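Local coordinates for protein gamma-glutamyl-gamma-aminobutyraldehyde dehydrogenase (Burkholderia cenocepacia, PDB 4LIH) that probably oxidises aldehydes such as gamma-glutamyl-gamma-aminobutyraldehyde to the corresponding acids with NAD(P)+, as a member of the aldehyde dehydrogenase family, at residues F31-S36 and A74-D79; R210-A215 and G223-V228. All blocks are in the same frame, centred on the assembly; numbering follows the deposited sequence.

Interaction 1: residues F31-S36 and A74-D79; sequences FIDGAS and ARRAFD
Asp33 and Arg76 form a two-pronged salt bridge at the protein surface. These two side chains make the whole contact between 31-36 and 74-79. The guanidinium comes end-on, with NH1 and NH2 each taking one carboxylate oxygen. Arg76 NH2 donates to Asp33 OD1 at 2.8 Å, and the bond is straight. The second bond, from Arg76 NH1 to Asp33 OD2, is 2.9 Å long and nearly as straight.

Both oxygens lie in or close to the guanidinium plane, so the arginine edge is well aimed. The carboxylate is turned against it, with the two planes 31° apart. OD1 is met on its syn side but somewhat out of the carboxylate plane. OD2 is met from above that plane. Two bonds at once limit rotation of both groups. The reach comes mostly from Arg76. Its CG is anti to the backbone N (chi1 -177°), and the chain runs out nearly extended before it bends at chi3. The backbones stay apart, and the nearest CA atoms are those of Asp33 and Ala74 at 7.6 Å.

A second ion pair, Arg75 with Asp79 one turn further on, lies within the helix, but it is long and its modelled geometry is doubtful. Arg75 also bridges to Asp243 and Asp245.

The backbone bonds place Asp33 in a two-residue beta hairpin. Ile32 N donates to Ala35 O at 3.0 Å, and the return bond from Ala35 N to Ile32 O is weak. Asp33 and Gly34 both have positive phi and form its type I' turn. The salt bridge therefore ties the turn between strands 30-32 and 35-37 to helix 64-80, whose Ala74 packs on strands 157-172 and 195-199.

Interaction 2: residues R210-A215 and G223-V228; sequences RVAQLA and GVFNVV
Phe225 packs its ring against helix 206-218, touching Val211, Ala212 and Ala215. The contact belongs to a beta-alpha-beta crossover of the Rossmann-like part of the aldehyde dehydrogenase fold. Strand 195-199 leads into the helix, and the chain returns on strand 225-227, parallel to the first strand. The axes of 210-215 and 225-227 run nearly antiparallel, at 155°. They come within 8.3 Å of each other.

Phe225 has the most surface buried here. With chi1 at -173°, the ring leaves the strand on the side away from its own N and reaches the helix. Val211 and Ala212 meet the ring at its edge, at CE2. Phe225 CE2 lies 3.8 Å from Ala212 CA. Val211 CG2 is 4.2 Å from the same Phe225 CE2, and both partners are near the ring plane. Ala215 CB comes in obliquely, 3.8 Å from Phe225 CD2. Outside the two segments, Phe186 meets the Phe225 ring edge-to-face, and Trp98 also meets it.

Ala212 is next in buried surface. Its small side chain lets the strand come close, and its CA is the nearest to that of Val227, at 6.6 Å. The methyl group serves both strand residues. Ala212 CB touches Phe225 CE2 and lies 3.8 Å from Val227 CG2. Phe225 and Val227 point to the helix, while Asn226 between them points away, as expected for alternate residues of a strand. All five touching residues are buried.

A water bridges the two backbones. It lies within hydrogen-bonding distance of both carbonyl oxygens, 2.9 Å from Ala212 O. Its oxygen is 2.8 Å from Phe225 O.

Overall arrangement
Interactions 1 and 2 are neighbours, with centres about 9 Å apart. They follow one another along the chain. Hairpin 31-36 lies beside strand 225-227: Phe31 O is 2.8 Å from Val227 N, a probable hydrogen bond. Asp33 N is 2.9 Å from Asn226 OD1, also a probable hydrogen bond, so the residue that holds Arg76 in interaction 1 is itself anchored to the strand of interaction 2. Phe31 CB packs on Ala212 CB at 3.5 Å. Helix 64-80, which carries Arg76 of interaction 1, also meets 223-228, through Ala74 on Asn226 and Ala77 on Val224. Both contacts lie away from the predicted active-site residue Glu274.

Interaction 1: residues F31-S36 and A74-D79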
loop_
_atom_site.group_PDB
_atom_site.type_symbol
_atom_site.label_atom_id
_atom_site.label_comp_id
_atom_site.label_asym_id
_atom_site.label_seq_id
_atom_site.Cartn_x
_atom_site.Cartn_y
_atom_site.Cartn_z
ATOM N N PHE A 31 -22.107 -12.308 29.995
ATOM C CA PHE A 31 -20.805 -11.918 30.439
ATOM C C PHE A 31 -20.626 -10.428 30.220
ATOM O O PHE A 31 -20.463 -9.965 29.072
ATOM C CB PHE A 31 -19.672 -12.649 29.718
ATOM C CG PHE A 31 -18.352 -12.564 30.455
ATOM C CD1 PHE A 31 -17.457 -11.505 30.236
ATOM C CD2 PHE A 31 -18.000 -13.539 31.354
ATOM C CE1 PHE A 31 -16.259 -11.442 30.906
ATOM C CE2 PHE A 31 -16.815 -13.469 32.071
ATOM C CZ PHE A 31 -15.934 -12.423 31.822
ATOM N N ILE A 32 -20.624 -9.682 31.328
ATOM C CA ILE A 32 -20.690 -8.247 31.254
ATOM C C ILE A 32 -19.684 -7.694 32.233
ATOM O O ILE A 32 -19.751 -8.025 33.424
ATOM C CB ILE A 32 -22.131 -7.717 31.543
ATOM C CG1 ILE A 32 -23.131 -8.174 30.484
ATOM C CG2 ILE A 32 -22.154 -6.210 31.562
ATOM C CD1 ILE A 32 -24.595 -7.917 30.795
ATOM N N ASP A 33 -18.788 -6.840 31.730
ATOM C CA ASP A 33 -17.825 -6.103 32.558
ATOM C C ASP A 33 -17.005 -7.027 33.452
ATOM O O ASP A 33 -16.915 -6.816 34.673
ATOM C CB ASP A 33 -18.552 -5.023 33.393
ATOM C CG ASP A 33 -17.625 -3.955 33.936
ATOM O OD1 ASP A 33 -16.453 -3.933 33.597
ATOM O OD2 ASP A 33 -18.092 -3.096 34.704
ATOM N N GLY A 34 -16.412 -8.053 32.837
ATOM C CA GLY A 34 -15.492 -8.994 33.503
ATOM C C GLY A 34 -16.070 -10.100 34.364
ATOM O O GLY A 34 -15.319 -10.779 35.085
ATOM N N ALA A 35 -17.377 -10.332 34.278
ATOM C CA ALA A 35 -18.036 -11.326 35.116
ATOM C C ALA A 35 -19.315 -11.869 34.536
ATOM O O ALA A 35 -20.067 -11.158 33.846
ATOM C CB ALA A 35 -18.323 -10.706 36.480
ATOM N N SER A 36 -19.590 -13.128 34.832
ATOM C CA SER A 36 -20.877 -13.706 34.506
ATOM C C SER A 36 -21.976 -13.017 35.330
ATOM O O SER A 36 -21.754 -12.668 36.490
ATOM C CB SER A 36 -20.885 -15.227 34.704
ATOM O OG SER A 36 -19.900 -15.833 33.901
ATOM N N ALA A 74 -18.397 -0.929 28.332
ATOM C CA ALA A 74 -17.648 -0.796 27.088
ATOM C C ALA A 74 -17.152 0.622 26.873
ATOM O O ALA A 74 -15.990 0.866 26.454
ATOM C CB ALA A 74 -18.541 -1.211 25.955
ATOM N N ARG A 75 -18.071 1.561 27.093
ATOM C CA ARG A 75 -17.807 2.989 26.968
ATOM C C ARG A 75 -16.735 3.375 27.983
ATOM O O ARG A 75 -15.762 4.084 27.659
ATOM C CB ARG A 75 -19.086 3.791 27.211
ATOM C CG ARG A 75 -18.892 5.309 27.339
ATOM C CD ARG A 75 -18.024 5.869 26.191
ATOM N NE ARG A 75 -18.700 5.608 24.979
ATOM C CZ ARG A 75 -18.209 5.627 23.744
ATOM N NH1 ARG A 75 -16.952 5.942 23.450
ATOM N NH2 ARG A 75 -19.039 5.289 22.791
ATOM N N ARG A 76 -16.901 2.889 29.211
ATOM C CA ARG A 76 -15.976 3.262 30.277
ATOM C C ARG A 76 -14.586 2.758 29.942
ATOM O O ARG A 76 -13.596 3.509 30.016
ATOM C CB ARG A 76 -16.423 2.667 31.607
ATOM C CG ARG A 76 -15.543 3.066 32.782
ATOM C CD ARG A 76 -15.723 2.098 33.944
ATOM N NE ARG A 76 -15.178 0.790 33.591
ATOM C CZ ARG A 76 -15.813 -0.376 33.714
ATOM N NH1 ARG A 76 -17.068 -0.445 34.173
ATOM N NH2 ARG A 76 -15.175 -1.492 33.362
ATOM N N ALA A 77 -14.521 1.510 29.503
ATOM C CA ALA A 77 -13.232 0.896 29.240
ATOM C C ALA A 77 -12.545 1.530 28.029
ATOM O O ALA A 77 -11.325 1.652 28.037
ATOM C CB ALA A 77 -13.371 -0.596 29.023
ATOM N N PHE A 78 -13.316 1.892 27.000
ATOM C CA PHE A 78 -12.709 2.542 25.842
ATOM C C PHE A 78 -12.146 3.934 26.191
ATOM O O PHE A 78 -11.002 4.294 25.855
ATOM C CB PHE A 78 -13.693 2.706 24.696
ATOM C CG PHE A 78 -13.063 3.300 23.488
ATOM C CD1 PHE A 78 -12.256 2.532 22.664
ATOM C CD2 PHE A 78 -13.237 4.654 23.189
ATOM C CE1 PHE A 78 -11.635 3.112 21.577
ATOM C CE2 PHE A 78 -12.611 5.221 22.133
ATOM C CZ PHE A 78 -11.847 4.440 21.296
ATOM N N ASP A 79 -12.984 4.719 26.852
ATOM C CA ASP A 79 -12.618 6.101 27.173
ATOM C C ASP A 79 -11.451 6.132 28.159
ATOM O O ASP A 79 -10.673 7.102 28.160
ATOM C CB ASP A 79 -13.839 6.906 27.681
ATOM C CG ASP A 79 -14.884 7.149 26.595
ATOM O OD1 ASP A 79 -14.597 7.128 25.384
ATOM O OD2 ASP A 79 -16.066 7.395 26.929
#

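Interaction 2: residues R210-A215 and G223-V228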
loop_
_atom_site.group_PDB
_atom_site.type_symbol
_atom_site.label_atom_id
_atom_site.label_comp_id
_atom_site.label_asym_id
_atom_site.label_seq_id
_atom_site.Cartn_x
_atom_site.Cartn_y
_atom_site.Cartn_z
ATOM N N ARG A 210 -19.174 -18.750 26.206
ATOM C CA ARG A 210 -17.955 -19.446 26.597
ATOM C C ARG A 210 -16.687 -18.651 26.278
ATOM O O ARG A 210 -15.813 -18.518 27.151
ATOM C CB ARG A 210 -17.883 -20.857 25.975
ATOM C CG ARG A 210 -16.766 -21.750 26.512
ATOM C CD ARG A 210 -16.916 -21.914 28.025
ATOM N NE ARG A 210 -15.852 -22.758 28.617
ATOM C CZ ARG A 210 -14.845 -22.354 29.397
ATOM N NH1 ARG A 210 -14.706 -21.102 29.805
ATOM N NH2 ARG A 210 -13.959 -23.241 29.809
ATOM N N VAL A 211 -16.580 -18.096 25.068
ATOM C CA VAL A 211 -15.342 -17.400 24.644
ATOM C C VAL A 211 -15.139 -16.082 25.393
ATOM O O VAL A 211 -14.006 -15.565 25.493
ATOM C CB VAL A 211 -15.218 -17.170 23.113
ATOM C CG1 VAL A 211 -15.226 -18.492 22.353
ATOM C CG2 VAL A 211 -16.272 -16.224 22.561
ATOM N N ALA A 212 -16.240 -15.563 25.937
ATOM C CA ALA A 212 -16.203 -14.358 26.773
ATOM C C ALA A 212 -15.399 -14.616 28.036
ATOM O O ALA A 212 -14.591 -13.790 28.427
ATOM C CB ALA A 212 -17.612 -13.925 27.151
ATOM N N GLN A 213 -15.658 -15.777 28.644
ATOM C CA GLN A 213 -14.958 -16.227 29.831
ATOM C C GLN A 213 -13.472 -16.379 29.524
ATOM O O GLN A 213 -12.618 -15.880 30.257
ATOM C CB GLN A 213 -15.554 -17.556 30.320
ATOM C CG GLN A 213 -17.005 -17.451 30.786
ATOM C CD GLN A 213 -17.559 -18.757 31.348
ATOM O OE1 GLN A 213 -17.660 -19.760 30.644
ATOM N NE2 GLN A 213 -17.967 -18.726 32.618
ATOM N N LEU A 214 -13.182 -17.034 28.403
ATOM C CA LEU A 214 -11.803 -17.233 27.941
ATOM C C LEU A 214 -11.128 -15.909 27.621
ATOM O O LEU A 214 -9.971 -15.739 27.913
ATOM C CB LEU A 214 -11.752 -18.169 26.748
ATOM C CG LEU A 214 -12.299 -19.569 27.002
ATOM C CD1 LEU A 214 -12.276 -20.301 25.674
ATOM C CD2 LEU A 214 -11.552 -20.345 28.111
ATOM N N ALA A 215 -11.882 -14.945 27.112
ATOM C CA ALA A 215 -11.330 -13.621 26.803
ATOM C C ALA A 215 -10.785 -12.940 28.055
ATOM O O ALA A 215 -9.662 -12.429 28.062
ATOM C CB ALA A 215 -12.397 -12.740 26.152
ATOM N N GLY A 223 -15.037 -5.182 30.537
ATOM C CA GLY A 223 -15.803 -4.259 29.733
ATOM C C GLY A 223 -15.443 -4.172 28.261
ATOM O O GLY A 223 -16.217 -3.633 27.475
ATOM N N VAL A 224 -14.292 -4.710 27.882
ATOM C CA VAL A 224 -13.800 -4.611 26.497
ATOM C C VAL A 224 -14.477 -5.641 25.571
ATOM O O VAL A 224 -14.668 -5.382 24.343
ATOM C CB VAL A 224 -12.273 -4.701 26.502
ATOM C CG1 VAL A 224 -11.743 -4.900 25.073
ATOM C CG2 VAL A 224 -11.675 -3.457 27.163
ATOM N N PHE A 225 -14.879 -6.776 26.177
ATOM C CA PHE A 225 -15.620 -7.816 25.471
ATOM C C PHE A 225 -16.741 -8.348 26.366
ATOM O O PHE A 225 -16.474 -8.927 27.403
ATOM C CB PHE A 225 -14.714 -8.931 24.935
ATOM C CG PHE A 225 -15.439 -9.936 24.041
ATOM C CD1 PHE A 225 -16.077 -9.556 22.860
ATOM C CD2 PHE A 225 -15.495 -11.267 24.411
ATOM C CE1 PHE A 225 -16.724 -10.510 22.073
ATOM C CE2 PHE A 225 -16.162 -12.200 23.671
ATOM C CZ PHE A 225 -16.780 -11.827 22.479
ATOM N N ASN A 226 -17.975 -8.024 25.985
ATOM C CA ASN A 226 -19.204 -8.381 26.706
ATOM C C ASN A 226 -20.121 -9.174 25.774
ATOM O O ASN A 226 -20.202 -8.886 24.568
ATOM C CB ASN A 226 -19.966 -7.132 27.107
ATOM C CG ASN A 226 -19.082 -6.065 27.717
ATOM O OD1 ASN A 226 -18.768 -6.106 28.908
ATOM N ND2 ASN A 226 -18.599 -5.147 26.876
ATOM N N VAL A 227 -20.840 -10.151 26.343
ATOM C CA VAL A 227 -21.785 -10.973 25.596
ATOM C C VAL A 227 -23.147 -10.883 26.311
ATOM O O VAL A 227 -23.244 -11.096 27.552
ATOM C CB VAL A 227 -21.288 -12.444 25.457
ATOM C CG1 VAL A 227 -22.361 -13.357 24.856
ATOM C CG2 VAL A 227 -20.003 -12.496 24.614
ATOM N N VAL A 228 -24.158 -10.479 25.549
ATOM C CA VAL A 228 -25.513 -10.229 26.023
ATOM C C VAL A 228 -26.489 -11.144 25.282
ATOM O O VAL A 228 -27.025 -10.776 24.230
ATOM C CB VAL A 228 -25.900 -8.749 25.808
ATOM C CG1 VAL A 228 -27.324 -8.448 26.231
ATOM C CG2 VAL A 228 -24.932 -7.875 26.555
HETATM O O HOH W 1 -14.597 -10.889 27.941
#